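Local coordinates for protein inositol-1-monophosphatase (Nostoc sp., PDB 5ZHH) that probably hydrolyses inositol monophosphates to free inositol and phosphate, at residues S66-E71 with G76-E81; I211-V216 with L238-G243. All blocks are in the same frame, centred on the assembly; numbering follows the deposited sequence.

Contact 1 (S66-E71 with G76-E81); sequences SILAEE and GNQDNE
Ser66, at the start of strand 66-69, pushes its hydroxyl into the loop 76-81, which leads from edge strand 73-75 of the large mixed sheet to strand 82-90. Its OG lies anti to the carbonyl carbon (chi1 -72°), a torsion that aims it at the type I turn from Asn77 to Asn80. There Ser66 OG donates to Asn77 O at 2.7 Å, meeting the carbonyl from above its plane. Asn80 N, which closes the turn, comes to Asn77 O from the opposite face at 3.2 Å, so two donors hold this oxygen. Serine suits the spot, being short enough to lie close under the turn; Asn80 ND2 bonds to Gln64 O and adds a weak bond to Ser66 OG at 3.3 Å, while Asn80 OD1 accepts from the backbone of Tyr82. Gly76 adopts a positive phi, and a beta carbon there would run into Ser66 OG.

Around the buried Ser66 the packing is tight; farther along, the contact rests on one long, partly exposed side chain. Gln78, bent at chi2 (-65°), folds back so that NE2 reaches Ile67 O at 3.3 Å and Gly76 O at 3.0 Å, both acceptors lying near its amide plane. With NE2 so engaged, OE1 faces Leu68, whose CD1 is 3.5 Å away, the two side chains crossing at about a right angle. Replacing Gln78 by a leucine would probably leave Ile67 O and Gly76 O without this shared donor and the loop less firmly tied to the strand. On the outer side, Asn77 ND2 makes a weak bond to the exposed Asp79 OD1. The cross-segment bonds, each involving at least one side chain, imply a turn fastened beside the sheet by hydroxyl and amide groups rather than by backbone strand pairing.

Contact 2 (I211-V216 with L238-G243); sequences ISPWDV and LKIATG
The start of helix 213-225 meets the loop that leads into strand 245-248, with Ile211 and Gly243 joined through their backbones. Ile211 N donates to Gly243 O at 3.0 Å, nearly straight at 173° and on a lone pair of the carbonyl. Gly243 CA makes a CA-H...O contact of 3.4 Å with Ile211 O. Gly243 suits this place because its phi is positive (76°). Ile211 CG1, set between its own N and carbonyl carbon (chi1 51°), also passes beside Gly243 O. Strands 205-208 and 245-248 are antiparallel neighbours in the five-stranded sheet, and the Ile211-Gly243 bond links the loop after the first to the loop before the second. Asp215, close to Asp87 and Asp90, probably belongs to the metal site, as its counterpart does in other inositol monophosphatases. One water donates to Ile211 O (2.8 Å) and Ile240 O (2.7 Å), joining two acceptors that cannot bond each other. Ile240 CG2, the beta-branch methyl, lies off one face of the Pro213 ring, 3.7 Å from Pro213 CA, and reaches Val216 CG2 at 4.1 Å. Pro213 suits the first turn, where no N-H is needed; Asp215 N bonds to Ser212 O, and Asp215 OD2 accepts from Ser212 N.

How the contacts relate
Contact 1 lies near the edge of the eight-stranded sheet, about 18 Å from the chain centre to its own, and is partly buried; contact 2 is a buried contact only about 9 Å from that centre. Their chemistry follows: serine and amide side chains bind the turn in contact 1, whereas contact 2 combines a backbone bond, a bridging water and aliphatic packing. They hold different elements but meet where strand 66-69 and the loop just after it touch the start of helix 213-225. Leu68 CD2 packs 3.9 Å from Pro213 CB, and Glu70 CB lies 3.4 Å from Trp214 CZ2, joining the two regions through apolar touches.

Contact 1 (S66-E71 with G76-E81)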
loop_
_atom_site.group_PDB
_atom_site.type_symbol
_atom_site.label_atom_id
_atom_site.label_comp_id
_atom_site.label_asym_id
_atom_site.label_seq_id
_atom_site.Cartn_x
_atom_site.Cartn_y
_atom_site.Cartn_z
ATOM N N SER A 66 -0.803 25.640 24.864
ATOM C CA SER A 66 -0.427 26.689 23.926
ATOM C C SER A 66 0.126 26.067 22.649
ATOM O O SER A 66 0.610 24.932 22.644
ATOM C CB SER A 66 0.616 27.632 24.539
ATOM O OG SER A 66 0.039 28.469 25.530
ATOM N N ILE A 67 0.033 26.826 21.555
ATOM C CA ILE A 67 0.435 26.369 20.228
ATOM C C ILE A 67 1.503 27.292 19.654
ATOM O O ILE A 67 1.404 28.518 19.777
ATOM C CB ILE A 67 -0.768 26.313 19.265
ATOM C CG1 ILE A 67 -1.907 25.478 19.855
ATOM C CG2 ILE A 67 -0.331 25.760 17.910
ATOM C CD1 ILE A 67 -1.532 24.057 20.142
ATOM N N LEU A 68 2.539 26.697 19.060
ATOM C CA LEU A 68 3.522 27.408 18.247
ATOM C C LEU A 68 3.461 26.894 16.811
ATOM O O LEU A 68 3.611 25.688 16.575
ATOM C CB LEU A 68 4.936 27.257 18.808
ATOM C CG LEU A 68 5.996 28.049 18.030
ATOM C CD1 LEU A 68 5.759 29.550 18.137
ATOM C CD2 LEU A 68 7.385 27.687 18.532
ATOM N N ALA A 69 3.273 27.802 15.852
ATOM C CA ALA A 69 3.280 27.431 14.441
ATOM C C ALA A 69 3.690 28.636 13.608
ATOM O O ALA A 69 3.549 29.785 14.034
ATOM C CB ALA A 69 1.917 26.902 13.981
ATOM N N GLU A 70 4.199 28.363 12.405
ATOM C CA GLU A 70 4.686 29.444 11.552
ATOM C C GLU A 70 3.551 30.356 11.099
ATOM O O GLU A 70 3.645 31.583 11.219
ATOM C CB GLU A 70 5.427 28.876 10.339
ATOM C CG GLU A 70 5.941 29.941 9.378
ATOM C CD GLU A 70 6.800 29.362 8.268
ATOM O OE1 GLU A 70 6.622 28.172 7.931
ATOM O OE2 GLU A 70 7.658 30.100 7.737
ATOM N N GLU A 71 2.472 29.777 10.571
ATOM C CA GLU A 71 1.415 30.586 9.970
ATOM C C GLU A 71 0.491 31.182 11.028
ATOM O O GLU A 71 0.329 32.405 11.111
ATOM C CB GLU A 71 0.620 29.743 8.970
ATOM C CG GLU A 71 -0.455 30.537 8.241
ATOM C CD GLU A 71 0.127 31.750 7.513
ATOM O OE1 GLU A 71 1.133 31.570 6.763
ATOM O OE2 GLU A 71 -0.392 32.887 7.723
ATOM N N GLY A 76 -1.812 31.452 22.779
ATOM C CA GLY A 76 -1.645 31.316 24.207
ATOM C C GLY A 76 -0.256 31.745 24.626
ATOM O O GLY A 76 0.636 31.981 23.808
ATOM N N ASN A 77 -0.075 31.864 25.939
ATOM C CA ASN A 77 1.214 32.284 26.468
ATOM C C ASN A 77 2.282 31.262 26.101
ATOM O O ASN A 77 2.090 30.051 26.265
ATOM C CB ASN A 77 1.137 32.479 27.986
ATOM C CG ASN A 77 0.867 31.186 28.735
ATOM O OD1 ASN A 77 0.048 30.367 28.313
ATOM N ND2 ASN A 77 1.556 30.996 29.860
ATOM N N GLN A 78 3.400 31.752 25.572
ATOM C CA GLN A 78 4.431 30.861 25.062
ATOM C C GLN A 78 5.330 30.298 26.155
ATOM O O GLN A 78 6.161 29.435 25.857
ATOM C CB GLN A 78 5.263 31.585 24.004
ATOM C CG GLN A 78 4.452 31.980 22.774
ATOM C CD GLN A 78 3.927 30.778 22.009
ATOM O OE1 GLN A 78 4.692 30.050 21.380
ATOM N NE2 GLN A 78 2.615 30.566 22.058
ATOM N N ASP A 79 5.182 30.752 27.400
ATOM C CA ASP A 79 5.858 30.146 28.538
ATOM C C ASP A 79 4.996 29.099 29.235
ATOM O O ASP A 79 5.365 28.628 30.316
ATOM C CB ASP A 79 6.289 31.223 29.542
ATOM C CG ASP A 79 5.163 32.179 29.901
ATOM O OD1 ASP A 79 3.998 31.902 29.537
ATOM O OD2 ASP A 79 5.446 33.210 30.559
ATOM N N ASN A 80 3.856 28.743 28.638
ATOM C CA ASN A 80 2.985 27.697 29.159
ATOM C C ASN A 80 3.770 26.411 29.378
ATOM O O ASN A 80 4.727 26.111 28.658
ATOM C CB ASN A 80 1.834 27.456 28.174
ATOM C CG ASN A 80 0.726 26.559 28.734
ATOM O OD1 ASN A 80 0.976 25.553 29.403
ATOM N ND2 ASN A 80 -0.513 26.921 28.431
ATOM N N GLU A 81 3.355 25.647 30.389
ATOM C CA GLU A 81 3.955 24.339 30.607
ATOM C C GLU A 81 3.847 23.473 29.357
ATOM O O GLU A 81 4.777 22.731 29.026
ATOM C CB GLU A 81 3.291 23.652 31.800
ATOM C CG GLU A 81 3.799 22.251 32.066
ATOM C CD GLU A 81 3.089 21.583 33.226
ATOM O OE1 GLU A 81 1.992 22.045 33.606
ATOM O OE2 GLU A 81 3.641 20.603 33.768
#

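Contact 2 (I211-V216 with L238-G243)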
loop_
_atom_site.group_PDB
_atom_site.type_symbol
_atom_site.label_atom_id
_atom_site.label_comp_id
_atom_site.label_asym_id
_atom_site.label_seq_id
_atom_site.Cartn_x
_atom_site.Cartn_y
_atom_site.Cartn_z
ATOM N N ILE A 211 17.058 26.244 11.166
ATOM C CA ILE A 211 15.811 25.510 11.335
ATOM C C ILE A 211 14.946 26.203 12.379
ATOM O O ILE A 211 15.413 27.020 13.184
ATOM C CB ILE A 211 16.037 24.023 11.699
ATOM C CG1 ILE A 211 16.986 23.856 12.887
ATOM C CG2 ILE A 211 16.594 23.280 10.500
ATOM C CD1 ILE A 211 16.326 23.938 14.259
ATOM N N SER A 212 13.664 25.849 12.370
ATOM C CA SER A 212 12.650 26.399 13.250
ATOM C C SER A 212 12.167 25.339 14.229
ATOM O O SER A 212 12.303 24.137 13.974
ATOM C CB SER A 212 11.466 26.922 12.427
ATOM O OG SER A 212 11.878 27.970 11.565
ATOM N N PRO A 213 11.594 25.747 15.366
ATOM C CA PRO A 213 11.171 24.746 16.360
ATOM C C PRO A 213 10.201 23.718 15.814
ATOM O O PRO A 213 10.363 22.518 16.078
ATOM C CB PRO A 213 10.523 25.603 17.457
ATOM C CG PRO A 213 11.175 26.934 17.326
ATOM C CD PRO A 213 11.408 27.124 15.855
ATOM N N TRP A 214 9.217 24.144 15.022
ATOM C CA TRP A 214 8.241 23.187 14.517
ATOM C C TRP A 214 8.868 22.180 13.560
ATOM O O TRP A 214 8.290 21.113 13.345
ATOM C CB TRP A 214 7.092 23.920 13.826
ATOM C CG TRP A 214 7.552 25.020 12.935
ATOM C CD1 TRP A 214 7.949 24.912 11.632
ATOM C CD2 TRP A 214 7.648 26.406 13.272
ATOM N NE1 TRP A 214 8.302 26.150 11.142
ATOM C CE2 TRP A 214 8.120 27.083 12.129
ATOM C CE3 TRP A 214 7.385 27.141 14.433
ATOM C CZ2 TRP A 214 8.340 28.459 12.114
ATOM C CZ3 TRP A 214 7.598 28.504 14.417
ATOM C CH2 TRP A 214 8.071 29.151 13.265
ATOM N N ASP A 215 10.050 22.479 13.015
ATOM C CA ASP A 215 10.743 21.519 12.161
ATOM C C ASP A 215 11.340 20.362 12.953
ATOM O O ASP A 215 11.533 19.276 12.393
ATOM C CB ASP A 215 11.880 22.186 11.373
ATOM C CG ASP A 215 11.399 23.226 10.361
ATOM O OD1 ASP A 215 10.282 23.086 9.816
ATOM O OD2 ASP A 215 12.189 24.164 10.084
ATOM N N VAL A 216 11.694 20.569 14.222
ATOM C CA VAL A 216 12.586 19.635 14.900
ATOM C C VAL A 216 12.023 19.052 16.193
ATOM O O VAL A 216 12.510 17.996 16.628
ATOM C CB VAL A 216 13.964 20.279 15.172
ATOM C CG1 VAL A 216 14.608 20.745 13.867
ATOM C CG2 VAL A 216 13.842 21.431 16.155
ATOM N N LEU A 238 21.457 21.148 23.101
ATOM C CA LEU A 238 20.664 21.715 22.019
ATOM C C LEU A 238 20.042 23.039 22.438
ATOM O O LEU A 238 19.479 23.157 23.530
ATOM C CB LEU A 238 19.567 20.735 21.610
ATOM C CG LEU A 238 18.585 21.217 20.540
ATOM C CD1 LEU A 238 19.306 21.357 19.225
ATOM C CD2 LEU A 238 17.411 20.253 20.413
ATOM N N LYS A 239 20.150 24.039 21.562
ATOM C CA LYS A 239 19.510 25.345 21.733
ATOM C C LYS A 239 18.734 25.628 20.451
ATOM O O LYS A 239 19.272 26.194 19.497
ATOM C CB LYS A 239 20.528 26.443 22.035
ATOM C CG LYS A 239 21.334 26.232 23.306
ATOM C CD LYS A 239 20.434 26.349 24.532
ATOM C CE LYS A 239 21.200 26.101 25.826
ATOM N NZ LYS A 239 20.368 25.400 26.852
ATOM N N ILE A 240 17.455 25.244 20.449
ATOM C CA ILE A 240 16.638 25.344 19.244
ATOM C C ILE A 240 16.539 26.790 18.775
ATOM O O ILE A 240 16.494 27.058 17.567
ATOM C CB ILE A 240 15.254 24.717 19.508
ATOM C CG1 ILE A 240 15.408 23.225 19.801
ATOM C CG2 ILE A 240 14.333 24.917 18.319
ATOM C CD1 ILE A 240 14.114 22.531 20.217
ATOM N N ALA A 241 16.557 27.744 19.712
ATOM C CA ALA A 241 16.454 29.154 19.349
ATOM C C ALA A 241 17.600 29.597 18.448
ATOM O O ALA A 241 17.452 30.560 17.688
ATOM C CB ALA A 241 16.408 30.023 20.608
ATOM N N THR A 242 18.751 28.930 18.526
ATOM C CA THR A 242 19.866 29.258 17.646
ATOM C C THR A 242 19.660 28.760 16.222
ATOM O O THR A 242 20.402 29.178 15.325
ATOM C CB THR A 242 21.172 28.672 18.192
ATOM O OG1 THR A 242 21.110 27.239 18.137
ATOM C CG2 THR A 242 21.411 29.124 19.624
ATOM N N GLY A 243 18.686 27.881 15.997
ATOM C CA GLY A 243 18.429 27.335 14.682
ATOM C C GLY A 243 19.406 26.284 14.213
ATOM O O GLY A 243 19.329 25.868 13.051
HETATM O O HOH W 1 14.701 27.934 15.689
#